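Local structure of ribose-phosphate pyrophosphokinase (Sulfolobus solfataricus, 4TWB) at residues A[29-39]-A[62-70]; A[81-89]-A[117-125]. The protein transfers the pyrophosphoryl group of ATP to the 1-hydroxyl of ribose 5-phosphate, making PRPP, the activated sugar of nucleotide biosynthesis. One frame throughout, in Å; residues are numbered along the deposited sequence.

Interaction 1. Residues A[29-39]-A[62-70]; sequences NKIFPDGESYI and KHLIELFLI. With AMP (adenosine monophosphate), chain I.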
loop_
_atom_site.group_PDB
_atom_site.type_symbol
_atom_site.label_atom_id
_atom_site.label_comp_id
_atom_site.label_asym_id
_atom_site.label_seq_id
_atom_site.Cartn_x
_atom_site.Cartn_y
_atom_site.Cartn_z
ATOM N N ASN A 29 13.674 8.447 3.171
ATOM C CA ASN A 29 12.774 7.311 3.194
ATOM C C ASN A 29 13.513 5.979 3.214
ATOM O O ASN A 29 14.450 5.768 2.442
ATOM C CB ASN A 29 11.796 7.388 2.019
ATOM C CG ASN A 29 12.222 6.537 0.844
ATOM O OD1 ASN A 29 12.928 7.007 -0.061
ATOM N ND2 ASN A 29 11.788 5.270 0.846
ATOM N N LYS A 30 13.105 5.093 4.123
ATOM C CA LYS A 30 13.682 3.752 4.211
ATOM C C LYS A 30 12.600 2.732 4.526
ATOM O O LYS A 30 11.466 3.094 4.839
ATOM C CB LYS A 30 14.798 3.681 5.268
ATOM C CG LYS A 30 14.474 4.372 6.593
ATOM C CD LYS A 30 15.383 3.878 7.738
ATOM C CE LYS A 30 14.971 4.485 9.088
ATOM N NZ LYS A 30 15.422 3.694 10.262
ATOM N N ILE A 31 12.959 1.458 4.430
ATOM C CA ILE A 31 12.046 0.375 4.753
ATOM C C ILE A 31 12.458 -0.311 6.048
ATOM O O ILE A 31 13.550 -0.883 6.134
ATOM C CB ILE A 31 12.050 -0.693 3.657
ATOM C CG1 ILE A 31 11.662 -0.072 2.314
ATOM C CG2 ILE A 31 11.117 -1.840 4.022
ATOM C CD1 ILE A 31 10.377 0.723 2.369
ATOM N N PHE A 32 11.589 -0.261 7.055
ATOM C CA PHE A 32 11.811 -1.025 8.285
ATOM C C PHE A 32 11.895 -2.519 7.991
ATOM O O PHE A 32 11.403 -2.988 6.972
ATOM C CB PHE A 32 10.681 -0.784 9.283
ATOM C CG PHE A 32 10.706 0.578 9.917
ATOM C CD1 PHE A 32 9.625 1.432 9.794
ATOM C CD2 PHE A 32 11.801 0.995 10.640
ATOM C CE1 PHE A 32 9.636 2.687 10.382
ATOM C CE2 PHE A 32 11.819 2.240 11.236
ATOM C CZ PHE A 32 10.736 3.090 11.103
ATOM N N PRO A 33 12.509 -3.283 8.896
ATOM C CA PRO A 33 12.551 -4.745 8.730
ATOM C C PRO A 33 11.139 -5.346 8.640
ATOM O O PRO A 33 10.938 -6.318 7.915
ATOM C CB PRO A 33 13.255 -5.229 10.002
ATOM C CG PRO A 33 13.949 -4.012 10.563
ATOM C CD PRO A 33 13.142 -2.828 10.145
ATOM N N ASP A 34 10.200 -4.773 9.396
ATOM C CA ASP A 34 8.760 -5.008 9.242
ATOM C C ASP A 34 8.326 -5.225 7.800
ATOM O O ASP A 34 7.618 -6.185 7.482
ATOM C CB ASP A 34 8.015 -3.756 9.692
ATOM C CG ASP A 34 7.299 -3.942 10.979
ATOM O OD1 ASP A 34 7.961 -4.323 11.971
ATOM O OD2 ASP A 34 6.073 -3.693 11.003
ATOM N N GLY A 35 8.731 -4.279 6.950
ATOM C CA GLY A 35 8.192 -4.096 5.614
ATOM C C GLY A 35 7.627 -2.687 5.475
ATOM O O GLY A 35 7.422 -2.182 4.366
ATOM N N GLU A 36 7.384 -2.052 6.619
ATOM C CA GLU A 36 6.744 -0.743 6.665
ATOM C C GLU A 36 7.655 0.385 6.186
ATOM O O GLU A 36 8.884 0.261 6.154
ATOM C CB GLU A 36 6.226 -0.450 8.079
ATOM C CG GLU A 36 5.153 -1.427 8.552
ATOM C CD GLU A 36 4.470 -0.998 9.849
ATOM O OE1 GLU A 36 3.576 -1.739 10.327
ATOM O OE2 GLU A 36 4.823 0.078 10.388
ATOM N N SER A 37 7.033 1.498 5.820
ATOM C CA SER A 37 7.772 2.626 5.284
ATOM C C SER A 37 8.105 3.656 6.340
ATOM O O SER A 37 7.275 3.972 7.194
ATOM C CB SER A 37 6.996 3.282 4.146
ATOM O OG SER A 37 7.193 2.572 2.941
ATOM N N TYR A 38 9.331 4.168 6.267
ATOM C CA TYR A 38 9.766 5.298 7.078
ATOM C C TYR A 38 9.805 6.554 6.215
ATOM O O TYR A 38 10.329 6.538 5.106
ATOM C CB TYR A 38 11.149 5.041 7.678
ATOM C CG TYR A 38 11.694 6.218 8.447
ATOM C CD1 TYR A 38 11.222 6.519 9.718
ATOM C CD2 TYR A 38 12.683 7.028 7.904
ATOM C CE1 TYR A 38 11.721 7.601 10.432
ATOM C CE2 TYR A 38 13.188 8.114 8.603
ATOM C CZ TYR A 38 12.704 8.395 9.869
ATOM O OH TYR A 38 13.204 9.473 10.569
ATOM N N ILE A 39 9.267 7.647 6.743
ATOM C CA ILE A 39 9.114 8.877 5.980
ATOM C C ILE A 39 9.479 10.103 6.813
ATOM O O ILE A 39 8.886 10.343 7.860
ATOM C CB ILE A 39 7.648 9.033 5.494
ATOM C CG1 ILE A 39 7.318 7.965 4.444
ATOM C CG2 ILE A 39 7.396 10.437 4.956
ATOM C CD1 ILE A 39 8.132 8.070 3.192
ATOM N N LYS A 62 2.500 0.470 -1.816
ATOM C CA LYS A 62 3.482 1.155 -0.981
ATOM C C LYS A 62 3.668 2.613 -1.415
ATOM O O LYS A 62 3.671 3.519 -0.580
ATOM C CB LYS A 62 4.826 0.424 -0.958
ATOM C CG LYS A 62 5.922 1.196 -0.234
ATOM C CD LYS A 62 7.163 0.334 0.071
ATOM C CE LYS A 62 6.896 -0.703 1.181
ATOM N NZ LYS A 62 6.580 -0.133 2.549
ATOM N N HIS A 63 3.809 2.845 -2.714
ATOM C CA HIS A 63 4.008 4.207 -3.188
ATOM C C HIS A 63 2.808 5.091 -2.854
ATOM O O HIS A 63 2.967 6.267 -2.544
ATOM C CB HIS A 63 4.323 4.235 -4.678
ATOM C CG HIS A 63 5.704 3.773 -4.993
ATOM N ND1 HIS A 63 6.018 3.096 -6.152
ATOM C CD2 HIS A 63 6.857 3.873 -4.285
ATOM C CE1 HIS A 63 7.310 2.811 -6.151
ATOM N NE2 HIS A 63 7.842 3.268 -5.028
ATOM N N LEU A 64 1.611 4.521 -2.896
ATOM C CA LEU A 64 0.421 5.278 -2.554
ATOM C C LEU A 64 0.409 5.620 -1.065
ATOM O O LEU A 64 0.072 6.742 -0.673
ATOM C CB LEU A 64 -0.835 4.492 -2.912
ATOM C CG LEU A 64 -1.319 4.640 -4.338
ATOM C CD1 LEU A 64 -2.375 3.587 -4.611
ATOM C CD2 LEU A 64 -1.871 6.030 -4.532
ATOM N N ILE A 65 0.764 4.648 -0.233
ATOM C CA ILE A 65 0.721 4.891 1.192
ATOM C C ILE A 65 1.816 5.875 1.557
ATOM O O ILE A 65 1.601 6.774 2.370
ATOM C CB ILE A 65 0.715 3.579 2.016
ATOM C CG1 ILE A 65 -0.741 3.175 2.247
ATOM C CG2 ILE A 65 1.381 3.772 3.373
ATOM C CD1 ILE A 65 -0.933 1.727 2.483
ATOM N N GLU A 66 2.969 5.745 0.908
ATOM C CA GLU A 66 4.038 6.731 1.071
ATOM C C GLU A 66 3.574 8.113 0.645
ATOM O O GLU A 66 3.859 9.102 1.301
ATOM C CB GLU A 66 5.296 6.310 0.317
ATOM C CG GLU A 66 6.142 5.296 1.100
ATOM C CD GLU A 66 7.190 4.603 0.248
ATOM O OE1 GLU A 66 8.034 3.870 0.806
ATOM O OE2 GLU A 66 7.172 4.790 -0.985
ATOM N N LEU A 67 2.829 8.181 -0.447
ATOM C CA LEU A 67 2.268 9.455 -0.883
ATOM C C LEU A 67 1.373 10.038 0.197
ATOM O O LEU A 67 1.535 11.198 0.565
ATOM C CB LEU A 67 1.513 9.309 -2.214
ATOM C CG LEU A 67 0.682 10.491 -2.727
ATOM C CD1 LEU A 67 1.541 11.699 -3.011
ATOM C CD2 LEU A 67 -0.069 10.091 -3.965
ATOM N N PHE A 68 0.438 9.235 0.705
ATOM C CA PHE A 68 -0.462 9.679 1.771
ATOM C C PHE A 68 0.310 10.210 2.972
ATOM O O PHE A 68 -0.022 11.269 3.506
ATOM C CB PHE A 68 -1.374 8.557 2.252
ATOM C CG PHE A 68 -2.159 7.904 1.171
ATOM C CD1 PHE A 68 -2.558 8.610 0.062
ATOM C CD2 PHE A 68 -2.520 6.574 1.281
ATOM C CE1 PHE A 68 -3.295 8.006 -0.933
ATOM C CE2 PHE A 68 -3.254 5.961 0.294
ATOM C CZ PHE A 68 -3.644 6.683 -0.821
ATOM N N LEU A 69 1.332 9.466 3.398
ATOM C CA LEU A 69 2.115 9.833 4.581
ATOM C C LEU A 69 2.886 11.133 4.382
ATOM O O LEU A 69 2.855 12.016 5.249
ATOM C CB LEU A 69 3.110 8.737 4.914
ATOM C CG LEU A 69 2.511 7.405 5.327
ATOM C CD1 LEU A 69 3.630 6.450 5.737
ATOM C CD2 LEU A 69 1.511 7.616 6.457
ATOM N N ILE A 70 3.593 11.226 3.256
ATOM C CA ILE A 70 4.352 12.416 2.915
ATOM C C ILE A 70 3.424 13.632 2.819
ATOM O O ILE A 70 3.742 14.718 3.307
ATOM C CB ILE A 70 5.088 12.242 1.585
ATOM C CG1 ILE A 70 6.146 11.147 1.707
ATOM C CG2 ILE A 70 5.718 13.568 1.137
ATOM C CD1 ILE A 70 6.717 10.689 0.388
HETATM P P AMP I . 9.285 1.025 19.720
HETATM O O1P AMP I . 8.005 1.660 19.226
HETATM O O2P AMP I . 9.326 0.843 21.220
HETATM O O3P AMP I . 9.742 -0.172 18.915
HETATM O "O5'" AMP I . 10.411 2.144 19.437
HETATM C "C5'" AMP I . 10.083 3.318 18.694
HETATM C "C4'" AMP I . 11.045 3.473 17.527
HETATM O "O4'" AMP I . 10.792 2.436 16.576
HETATM C "C3'" AMP I . 10.856 4.807 16.818
HETATM O "O3'" AMP I . 12.083 5.554 16.865
HETATM C "C2'" AMP I . 10.457 4.464 15.389
HETATM O "O2'" AMP I . 11.154 5.279 14.433
HETATM C "C1'" AMP I . 10.781 2.977 15.253
HETATM N N9 AMP I . 9.820 2.259 14.359
HETATM C C8 AMP I . 8.647 2.749 13.896
HETATM N N7 AMP I . 8.026 1.845 13.094
HETATM C C5 AMP I . 8.822 0.757 13.029
HETATM C C6 AMP I . 8.761 -0.554 12.355
HETATM N N6 AMP I . 7.693 -0.854 11.577
HETATM N N1 AMP I . 9.794 -1.420 12.547
HETATM C C2 AMP I . 10.861 -1.117 13.326
HETATM N N3 AMP I . 10.981 0.063 13.965
HETATM C C4 AMP I . 10.011 1.027 13.854
#
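The beta-hairpin formed by strands 24-31 and 37-40, whose turn carries part of the AMP pocket, rests on helix 60-76, and Ser37 meets Lys62 and Glu66 at the junction. Ser37 OG donates to Glu66 OE1 at 2.6 Å, reaching the anti side of the carboxylate 29° out of its plane, and accepts from Lys62 NZ at 2.8 Å. The same ammonium donates to Gly35 O (NZ to O 2.9 Å) in the carbonyl plane. The Lys62 chain leaves extended, then folds at chi3 and chi4 (-71° and -64°), bringing NZ to both acceptors. Asp61 of the second subunit gives this lysine a salt bridge, and Glu66 OE2 is held by Ser7. Further along, Ile39 CG2 lies 3.6 Å from Ile70 CG1, the two side chains crossing at about a right angle, while Ile39 CG1 approaches Leu69 CD1. In the turn, the adenine lies over one face of the Phe32 ring, its C5 over the ring centre and 3.3 Å above the plane. Glu36 OE2 takes a weak hydrogen bond from AMP N6 at 3.2 Å, while its OE1 is bonded to Tyr91 N of the second subunit. A methionine at Lys62 would probably leave Gly35 O and Asp61 of the second subunit without their charged mate. The polar chain thus ties the adenine-binding turn to both helix and dimer partner.

Interaction 2. Residues A[81-89]-A[117-125]; sequences KLTAIVPYL and GVNTLVVVE
Strands 81-86 and 120-124 are the two parallel strands of a right-handed beta-alpha-beta crossover, with helix 105-114 between them, in the central sheet of the N-terminal PRTase-like domain. Backbone bonds alternate in the parallel pattern: Ala84 N gives to Thr120 O and Ala84 O takes from Val122 N, both at 2.8 Å, and Val86 N follows on to Val122 O. On one face Thr83 lies alongside Thr120, and Ile85 alongside Val122, with Ile85 CG1 3.9 Å from Val122 CB. The other face, toward helix 105-114, brings Ala84 CB to 3.6 Å from Val118 CG1 and sets Val86 CG1 across Leu121 CD1; Leu121 and Leu89 both reach Leu110 of that helix. Farther on, Val124 N makes a weak bond to Pro87 O, and water 1 accepts from Leu89 N and donates to Val124 O. At the other end Leu82 O is gripped twice, by Asn119 N and Thr120 N. The Asn119 side chain, with CG anti to its carbonyl carbon (chi1 -65°), reaches across to 81-89, where OD1 accepts from Leu82 N on a lone pair at 2.8 Å, nearly straight at 171°.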
loop_
_atom_site.group_PDB
_atom_site.type_symbol
_atom_site.label_atom_id
_atom_site.label_comp_id
_atom_site.label_asym_id
_atom_site.label_seq_id
_atom_site.Cartn_x
_atom_site.Cartn_y
_atom_site.Cartn_z
ATOM N N LYS A 81 0.612 25.550 0.458
ATOM C CA LYS A 81 -0.140 24.884 -0.599
ATOM C C LYS A 81 0.592 23.603 -0.975
ATOM O O LYS A 81 1.829 23.576 -1.055
ATOM C CB LYS A 81 -0.246 25.797 -1.817
ATOM C CG LYS A 81 -1.344 25.437 -2.808
ATOM C CD LYS A 81 -1.034 26.019 -4.182
ATOM C CE LYS A 81 -2.284 26.138 -5.038
ATOM N NZ LYS A 81 -1.988 26.847 -6.318
ATOM N N LEU A 82 -0.171 22.537 -1.182
ATOM C CA LEU A 82 0.421 21.279 -1.600
ATOM C C LEU A 82 -0.038 20.986 -3.019
ATOM O O LEU A 82 -1.242 20.883 -3.285
ATOM C CB LEU A 82 0.003 20.131 -0.678
ATOM C CG LEU A 82 1.018 19.002 -0.485
ATOM C CD1 LEU A 82 0.282 17.672 -0.429
ATOM C CD2 LEU A 82 2.100 18.979 -1.563
ATOM N N THR A 83 0.932 20.863 -3.921
ATOM C CA THR A 83 0.670 20.400 -5.271
ATOM C C THR A 83 1.327 19.045 -5.432
ATOM O O THR A 83 2.552 18.911 -5.332
ATOM C CB THR A 83 1.224 21.361 -6.324
ATOM O OG1 THR A 83 0.468 22.580 -6.302
ATOM C CG2 THR A 83 1.133 20.732 -7.700
ATOM N N ALA A 84 0.506 18.032 -5.669
ATOM C CA ALA A 84 1.019 16.682 -5.834
ATOM C C ALA A 84 1.166 16.359 -7.299
ATOM O O ALA A 84 0.178 16.279 -8.026
ATOM C CB ALA A 84 0.095 15.683 -5.163
ATOM N N ILE A 85 2.406 16.190 -7.726
ATOM C CA ILE A 85 2.698 15.784 -9.088
ATOM C C ILE A 85 2.898 14.281 -9.074
ATOM O O ILE A 85 3.931 13.775 -8.629
ATOM C CB ILE A 85 3.963 16.484 -9.637
ATOM C CG1 ILE A 85 3.739 17.994 -9.751
ATOM C CG2 ILE A 85 4.366 15.898 -10.993
ATOM C CD1 ILE A 85 5.043 18.771 -9.835
ATOM N N VAL A 86 1.888 13.556 -9.516
ATOM C CA VAL A 86 1.990 12.112 -9.570
ATOM C C VAL A 86 1.911 11.686 -11.023
ATOM O O VAL A 86 0.821 11.624 -11.605
ATOM C CB VAL A 86 0.952 11.438 -8.617
ATOM C CG1 VAL A 86 -0.012 12.470 -8.082
ATOM C CG2 VAL A 86 0.230 10.256 -9.266
ATOM N N PRO A 87 3.085 11.472 -11.638
ATOM C CA PRO A 87 3.217 11.171 -13.066
ATOM C C PRO A 87 2.343 9.994 -13.499
ATOM O O PRO A 87 1.524 10.135 -14.404
ATOM C CB PRO A 87 4.711 10.855 -13.222
ATOM C CG PRO A 87 5.366 11.682 -12.165
ATOM C CD PRO A 87 4.396 11.673 -10.997
ATOM N N TYR A 88 2.519 8.841 -12.875
ATOM C CA TYR A 88 1.603 7.733 -13.109
ATOM C C TYR A 88 0.708 7.534 -11.886
ATOM O O TYR A 88 1.192 7.195 -10.809
ATOM C CB TYR A 88 2.357 6.440 -13.431
ATOM C CG TYR A 88 1.442 5.238 -13.526
ATOM C CD1 TYR A 88 0.520 5.122 -14.562
ATOM C CD2 TYR A 88 1.483 4.226 -12.571
ATOM C CE1 TYR A 88 -0.332 4.026 -14.648
ATOM C CE2 TYR A 88 0.634 3.128 -12.646
ATOM C CZ TYR A 88 -0.270 3.033 -13.688
ATOM O OH TYR A 88 -1.115 1.948 -13.768
ATOM N N LEU A 89 -0.589 7.754 -12.051
ATOM C CA LEU A 89 -1.540 7.548 -10.976
ATOM C C LEU A 89 -2.070 6.112 -11.012
ATOM O O LEU A 89 -2.671 5.694 -11.994
ATOM C CB LEU A 89 -2.692 8.545 -11.102
ATOM C CG LEU A 89 -3.771 8.433 -10.022
ATOM C CD1 LEU A 89 -3.150 8.469 -8.638
ATOM C CD2 LEU A 89 -4.799 9.535 -10.175
ATOM N N GLY A 117 -4.564 16.391 2.500
ATOM C CA GLY A 117 -4.106 17.762 2.280
ATOM C C GLY A 117 -3.595 18.208 0.912
ATOM O O GLY A 117 -3.010 19.290 0.801
ATOM N N VAL A 118 -3.794 17.399 -0.128
ATOM C CA VAL A 118 -3.390 17.796 -1.478
ATOM C C VAL A 118 -4.368 18.831 -2.047
ATOM O O VAL A 118 -5.582 18.601 -2.123
ATOM C CB VAL A 118 -3.290 16.587 -2.432
ATOM C CG1 VAL A 118 -2.925 17.051 -3.811
ATOM C CG2 VAL A 118 -2.261 15.596 -1.934
ATOM N N ASN A 119 -3.830 19.978 -2.440
ATOM C CA ASN A 119 -4.651 21.063 -2.962
ATOM C C ASN A 119 -4.819 20.942 -4.466
ATOM O O ASN A 119 -5.924 21.052 -5.008
ATOM C CB ASN A 119 -4.009 22.414 -2.642
ATOM C CG ASN A 119 -3.963 22.703 -1.158
ATOM O OD1 ASN A 119 -2.890 22.881 -0.571
ATOM N ND2 ASN A 119 -5.132 22.741 -0.538
ATOM N N THR A 120 -3.699 20.708 -5.138
ATOM C CA THR A 120 -3.677 20.615 -6.582
ATOM C C THR A 120 -3.037 19.308 -6.977
ATOM O O THR A 120 -1.950 18.975 -6.499
ATOM C CB THR A 120 -2.895 21.794 -7.203
ATOM O OG1 THR A 120 -3.751 22.941 -7.294
ATOM C CG2 THR A 120 -2.408 21.442 -8.590
ATOM N N LEU A 121 -3.721 18.576 -7.856
ATOM C CA LEU A 121 -3.234 17.294 -8.376
ATOM C C LEU A 121 -2.818 17.381 -9.848
ATOM O O LEU A 121 -3.602 17.815 -10.700
ATOM C CB LEU A 121 -4.314 16.232 -8.183
ATOM C CG LEU A 121 -4.150 14.868 -8.842
ATOM C CD1 LEU A 121 -2.870 14.215 -8.399
ATOM C CD2 LEU A 121 -5.336 13.986 -8.488
ATOM N N VAL A 122 -1.582 16.974 -10.139
ATOM C CA VAL A 122 -1.048 16.992 -11.501
ATOM C C VAL A 122 -0.766 15.574 -11.979
ATOM O O VAL A 122 0.037 14.865 -11.373
ATOM C CB VAL A 122 0.268 17.778 -11.582
ATOM C CG1 VAL A 122 0.761 17.785 -12.999
ATOM C CG2 VAL A 122 0.073 19.184 -11.088
ATOM N N VAL A 123 -1.410 15.161 -13.068
ATOM C CA VAL A 123 -1.268 13.790 -13.566
ATOM C C VAL A 123 -0.928 13.765 -15.053
ATOM O O VAL A 123 -1.425 14.585 -15.828
ATOM C CB VAL A 123 -2.563 12.990 -13.372
ATOM C CG1 VAL A 123 -2.350 11.557 -13.754
ATOM C CG2 VAL A 123 -3.018 13.075 -11.925
ATOM N N VAL A 124 -0.081 12.829 -15.458
ATOM C CA VAL A 124 0.248 12.671 -16.862
ATOM C C VAL A 124 -0.587 11.529 -17.470
ATOM O O VAL A 124 -0.647 10.441 -16.909
ATOM C CB VAL A 124 1.745 12.405 -17.043
ATOM C CG1 VAL A 124 2.090 12.266 -18.527
ATOM C CG2 VAL A 124 2.545 13.521 -16.422
ATOM N N GLU A 125 -1.226 11.788 -18.611
ATOM C CA GLU A 125 -2.094 10.809 -19.274
ATOM C C GLU A 125 -2.857 9.913 -18.311
ATOM O O GLU A 125 -2.604 8.706 -18.236
ATOM C CB GLU A 125 -1.340 9.918 -20.280
ATOM C CG GLU A 125 -1.017 10.554 -21.597
ATOM C CD GLU A 125 -2.237 11.033 -22.343
ATOM O OE1 GLU A 125 -2.959 10.207 -22.946
ATOM O OE2 GLU A 125 -2.452 12.257 -22.345
HETATM O O HOH W 1 -1.819 8.309 -14.852
#

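Overall arrangement
After strand 2-5 and helix 12-20 the chain makes the hairpin whose tip is 29-39, passes through strand 49-53 and enters helix 60-76, where interaction 1 closes a loop of 22 residues. The same helix leads directly into strand 81-86, so interaction 2 opens only after interaction 1 has closed; the two follow in series, neither nested nor crossed. Interaction 2 then closes a 27-residue loop containing helix 105-114. Both reach the same mixed sheet: interaction 1 fastens the edge hairpin to a helix packed against it, interaction 2 joins two neighbouring strands further across. Their centres lie 18 Å apart, and their nearest atoms stay about 5 Å apart without touching.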